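Local atomic coordinates of putative acetyltransferase (Clostridium difficile, PDB entry 3DSB), a protein that probably transfers acyl groups, most likely acetyl, as a member of the GNAT acetyltransferase family. Residues L48-H58 and A68-W76. Sequence-based numbering, arbitrary orientation.
Sequences LLLDERKGKYH and AQIMYTYEW
The contact is the open end of the beta hairpin made by strands 56-62 and 65-77, with the turn that leads from helix 38-50 into strand 56-62. Lys-56 faces Tyr-72 and His-58 faces Ile-70, both as antiparallel hydrogen-bonded pairs. Each exchanges two backbone bonds. Between them lies the non-hydrogen-bonded pair Tyr-57 and Met-71.

Lys-56, Tyr-72 and His-58 share one face of the sheet. CB of Lys-56 lies over the Tyr-72 ring, off its centre. The His-58 and Tyr-72 rings meet rim to rim, with His-58 CE1 3.4 Å from Tyr-72 OH and the planes 25° apart. A water joins His-58 ND1, at 2.8 Å, to the carbonyls of Lys-56 and Ile-70.

The Lys-56 chain bends at chi2 (-78°) and again at chi4. Its NZ thus reaches the rim of the Tyr-74 ring and donates to Tyr-74 OH at 2.6 Å. Lys-56 NZ also donates to Glu-52 O at 2.8 Å. The ammonium therefore ties the turn to the long strand.

With no side chain, Gly-55 fits close to the strand, its CA 3.1 Å from Tyr-72 O; its phi is 136°.

On the other face, CG of the selenomethionine Met-71 packs obliquely against Tyr-57 CE1 at 3.5 Å. Met-71 CE lies 3.6 Å from Leu-48 CD1 in one of the two conformers of that leucine, so this link of helix 38-50 to the sheet is less certain. Gln-69 OE1 also lies near the Tyr-57 ring, but its amide is hydrogen-bonded to Asn-24 through OE1 and Ser-89 through NE2. Tyr-57 OH is hydrogen-bonded to Asp-78 of the second subunit.

A helix running through a short link, with an Asx turn at Asp-51, into an antiparallel hairpin fits the N-terminal half of the GNAT fold.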
loop_
_atom_site.group_PDB
_atom_site.type_symbol
_atom_site.label_atom_id
_atom_site.label_comp_id
_atom_site.label_asym_id
_atom_site.label_seq_id
_atom_site.Cartn_x
_atom_site.Cartn_y
_atom_site.Cartn_z
ATOM N N LEU A 48 -3.365 -10.254 10.675
ATOM C CA LEU A 48 -2.081 -10.117 10.021
ATOM C C LEU A 48 -1.160 -11.289 10.395
ATOM O O LEU A 48 -0.495 -11.862 9.528
ATOM C CB LEU A 48 -1.491 -8.748 10.392
ATOM C CG LEU A 48 -0.447 -8.091 9.499
ATOM C CD1 LEU A 48 -0.312 -6.616 9.920
ATOM C CD2 LEU A 48 0.875 -8.806 9.617
ATOM N N LEU A 49 -1.126 -11.656 11.682
ATOM C CA LEU A 49 -0.276 -12.799 12.107
ATOM C C LEU A 49 -0.629 -14.084 11.369
ATOM O O LEU A 49 0.267 -14.915 11.122
ATOM C CB LEU A 49 -0.345 -12.994 13.621
ATOM C CG LEU A 49 0.362 -11.914 14.453
ATOM C CD1 LEU A 49 -0.067 -12.044 15.907
ATOM C CD2 LEU A 49 1.874 -12.020 14.363
ATOM N N LEU A 50 -1.919 -14.228 11.028
ATOM C CA LEU A 50 -2.419 -15.455 10.417
ATOM C C LEU A 50 -2.199 -15.492 8.917
ATOM O O LEU A 50 -2.351 -16.566 8.303
ATOM C CB LEU A 50 -3.916 -15.625 10.698
ATOM C CG LEU A 50 -4.275 -16.097 12.097
ATOM C CD1 LEU A 50 -5.770 -15.903 12.346
ATOM C CD2 LEU A 50 -3.857 -17.586 12.260
ATOM N N ASP A 51 -1.848 -14.356 8.307
ATOM C CA ASP A 51 -1.782 -14.283 6.855
ATOM C C ASP A 51 -0.603 -13.485 6.374
ATOM O O ASP A 51 -0.665 -12.272 6.288
ATOM C CB ASP A 51 -3.088 -13.729 6.302
ATOM C CG ASP A 51 -3.156 -13.794 4.808
ATOM O OD1 ASP A 51 -2.234 -14.376 4.169
ATOM O OD2 ASP A 51 -4.155 -13.242 4.273
ATOM N N GLU A 52 0.466 -14.198 6.049
ATOM C CA GLU A 52 1.728 -13.631 5.584
ATOM C C GLU A 52 1.569 -12.812 4.289
ATOM O O GLU A 52 2.430 -11.985 3.936
ATOM C CB GLU A 52 2.723 -14.787 5.372
ATOM C CG GLU A 52 2.144 -15.990 4.536
ATOM C CD GLU A 52 0.874 -16.728 5.141
ATOM O OE1 GLU A 52 0.784 -17.056 6.383
ATOM O OE2 GLU A 52 -0.054 -16.999 4.321
ATOM N N ARG A 53 0.477 -13.057 3.562
ATOM C CA ARG A 53 0.207 -12.301 2.365
ATOM C C ARG A 53 -0.243 -10.882 2.675
ATOM O O ARG A 53 -0.134 -10.005 1.807
ATOM C CB ARG A 53 -0.822 -13.025 1.491
ATOM C CG ARG A 53 -0.350 -14.410 1.067
ATOM C CD ARG A 53 -1.495 -15.191 0.441
ATOM N NE ARG A 53 -2.478 -15.647 1.429
ATOM C CZ ARG A 53 -3.611 -16.285 1.116
ATOM N NH1 ARG A 53 -3.931 -16.516 -0.155
ATOM N NH2 ARG A 53 -4.442 -16.677 2.073
ATOM N N LYS A 54 -0.732 -10.631 3.900
ATOM C CA LYS A 54 -1.133 -9.266 4.295
ATOM C C LYS A 54 0.058 -8.376 4.699
ATOM O O LYS A 54 -0.108 -7.162 4.785
ATOM C CB LYS A 54 -2.132 -9.296 5.444
ATOM C CG LYS A 54 -3.565 -9.856 5.121
ATOM C CD LYS A 54 -4.495 -9.811 6.327
ATOM C CE LYS A 54 -5.978 -10.208 6.032
ATOM N NZ LYS A 54 -6.082 -11.667 5.655
ATOM N N GLY A 55 1.245 -8.951 4.931
ATOM C CA GLY A 55 2.345 -8.196 5.548
ATOM C C GLY A 55 3.012 -9.048 6.611
ATOM O O GLY A 55 2.654 -10.228 6.815
ATOM N N LYS A 56 3.989 -8.468 7.285
ATOM C CA LYS A 56 4.757 -9.191 8.301
ATOM C C LYS A 56 5.133 -8.299 9.476
ATOM O O LYS A 56 5.523 -7.130 9.276
ATOM C CB LYS A 56 6.067 -9.729 7.705
ATOM C CG LYS A 56 5.960 -10.610 6.498
ATOM C CD LYS A 56 5.537 -12.024 6.802
ATOM C CE LYS A 56 5.737 -12.855 5.527
ATOM N NZ LYS A 56 5.205 -12.118 4.281
ATOM N N TYR A 57 5.031 -8.844 10.695
ATOM C CA TYR A 57 5.699 -8.292 11.863
ATOM C C TYR A 57 7.010 -8.997 12.066
ATOM O O TYR A 57 7.101 -10.235 11.925
ATOM C CB TYR A 57 4.888 -8.510 13.132
ATOM C CG TYR A 57 3.541 -7.859 13.170
ATOM C CD1 TYR A 57 3.408 -6.530 13.510
ATOM C CD2 TYR A 57 2.384 -8.631 13.027
ATOM C CE1 TYR A 57 2.117 -5.944 13.610
ATOM C CE2 TYR A 57 1.131 -8.080 13.102
ATOM C CZ TYR A 57 0.996 -6.728 13.413
ATOM O OH TYR A 57 -0.281 -6.219 13.475
ATOM N N HIS A 58 8.016 -8.215 12.459
ATOM C CA HIS A 58 9.243 -8.759 13.038
ATOM C C HIS A 58 9.357 -8.168 14.433
ATOM O O HIS A 58 8.994 -6.996 14.667
ATOM C CB HIS A 58 10.491 -8.393 12.218
ATOM C CG HIS A 58 10.563 -9.084 10.895
ATOM N ND1 HIS A 58 9.827 -8.668 9.803
ATOM C CD2 HIS A 58 11.230 -10.198 10.496
ATOM C CE1 HIS A 58 10.064 -9.476 8.780
ATOM N NE2 HIS A 58 10.904 -10.416 9.173
ATOM N N ALA A 68 10.437 -4.998 21.057
ATOM C CA ALA A 68 10.150 -4.045 19.967
ATOM C C ALA A 68 9.570 -4.756 18.793
ATOM O O ALA A 68 9.685 -5.975 18.674
ATOM C CB ALA A 68 11.408 -3.305 19.548
ATOM N N GLN A 69 8.905 -3.982 17.931
ATOM C CA GLN A 69 8.297 -4.565 16.703
ATOM C C GLN A 69 8.399 -3.612 15.550
ATOM O O GLN A 69 8.438 -2.385 15.740
ATOM C CB GLN A 69 6.826 -4.914 16.916
ATOM C CG GLN A 69 5.920 -3.710 17.184
ATOM C CD GLN A 69 5.090 -3.317 15.929
ATOM O OE1 GLN A 69 4.099 -3.982 15.588
ATOM N NE2 GLN A 69 5.469 -2.222 15.282
ATOM N N ILE A 70 8.396 -4.199 14.355
ATOM C CA ILE A 70 8.272 -3.386 13.124
ATOM C C ILE A 70 7.345 -4.154 12.186
ATOM O O ILE A 70 7.394 -5.400 12.134
ATOM C CB ILE A 70 9.676 -3.138 12.466
ATOM C CG1 ILE A 70 9.582 -2.158 11.303
ATOM C CG2 ILE A 70 10.396 -4.429 12.118
ATOM C CD1 ILE A 70 10.949 -1.493 10.908
HETATM N N MSE A 71 6.475 -3.432 11.475
HETATM C CA MSE A 71 5.468 -4.042 10.603
HETATM C C MSE A 71 5.533 -3.440 9.221
HETATM O O MSE A 71 5.729 -2.221 9.095
HETATM C CB MSE A 71 4.051 -3.846 11.147
HETATM C CG MSE A 71 3.035 -4.730 10.466
HETATM SE SE MSE A 71 2.209 -3.939 8.863
HETATM C CE MSE A 71 0.647 -3.137 9.713
ATOM N N TYR A 72 5.448 -4.280 8.197
ATOM C CA TYR A 72 5.315 -3.776 6.819
ATOM C C TYR A 72 4.259 -4.519 6.049
ATOM O O TYR A 72 3.956 -5.688 6.341
ATOM C CB TYR A 72 6.629 -3.817 6.041
ATOM C CG TYR A 72 7.267 -5.170 5.910
ATOM C CD1 TYR A 72 6.847 -6.089 4.944
ATOM C CD2 TYR A 72 8.313 -5.551 6.755
ATOM C CE1 TYR A 72 7.453 -7.353 4.816
ATOM C CE2 TYR A 72 8.935 -6.765 6.624
ATOM C CZ TYR A 72 8.510 -7.676 5.672
ATOM O OH TYR A 72 9.152 -8.880 5.544
ATOM N N THR A 73 3.717 -3.822 5.050
ATOM C CA THR A 73 2.823 -4.447 4.084
ATOM C C THR A 73 3.468 -4.345 2.697
ATOM O O THR A 73 4.521 -3.727 2.537
ATOM C CB THR A 73 1.466 -3.729 4.045
ATOM O OG1 THR A 73 1.665 -2.369 3.715
ATOM C CG2 THR A 73 0.720 -3.785 5.374
ATOM N N TYR A 74 2.788 -4.905 1.685
ATOM C CA TYR A 74 3.334 -4.874 0.310
ATOM C C TYR A 74 2.451 -4.081 -0.619
ATOM O O TYR A 74 1.229 -4.074 -0.450
ATOM C CB TYR A 74 3.347 -6.269 -0.301
ATOM C CG TYR A 74 4.041 -7.258 0.571
ATOM C CD1 TYR A 74 5.410 -7.317 0.580
ATOM C CD2 TYR A 74 3.309 -8.139 1.405
ATOM C CE1 TYR A 74 6.098 -8.264 1.397
ATOM C CE2 TYR A 74 3.979 -9.061 2.238
ATOM C CZ TYR A 74 5.379 -9.119 2.215
ATOM O OH TYR A 74 6.054 -10.026 3.008
ATOM N N GLU A 75 3.086 -3.467 -1.620
ATOM C CA GLU A 75 2.348 -2.931 -2.763
ATOM C C GLU A 75 2.928 -3.531 -4.032
ATOM O O GLU A 75 4.080 -3.264 -4.378
ATOM C CB GLU A 75 2.546 -1.411 -2.842
ATOM C CG GLU A 75 1.948 -0.814 -4.126
ATOM C CD GLU A 75 2.456 0.593 -4.457
ATOM O OE1 GLU A 75 3.035 1.267 -3.582
ATOM O OE2 GLU A 75 2.287 1.000 -5.623
ATOM N N TRP A 76 2.132 -4.356 -4.734
ATOM C CA TRP A 76 2.625 -4.935 -5.988
ATOM C C TRP A 76 2.663 -3.845 -7.062
ATOM O O TRP A 76 1.672 -3.139 -7.264
ATOM C CB TRP A 76 1.714 -6.074 -6.456
ATOM C CG TRP A 76 2.261 -6.731 -7.706
ATOM C CD1 TRP A 76 1.756 -6.625 -8.975
ATOM C CD2 TRP A 76 3.441 -7.541 -7.796
ATOM N NE1 TRP A 76 2.565 -7.339 -9.865
ATOM C CE2 TRP A 76 3.600 -7.907 -9.157
ATOM C CE3 TRP A 76 4.387 -7.992 -6.852
ATOM C CZ2 TRP A 76 4.659 -8.718 -9.586
ATOM C CZ3 TRP A 76 5.431 -8.809 -7.292
ATOM C CH2 TRP A 76 5.561 -9.158 -8.633
HETATM O O HOH W 1 8.269 -6.394 9.694
#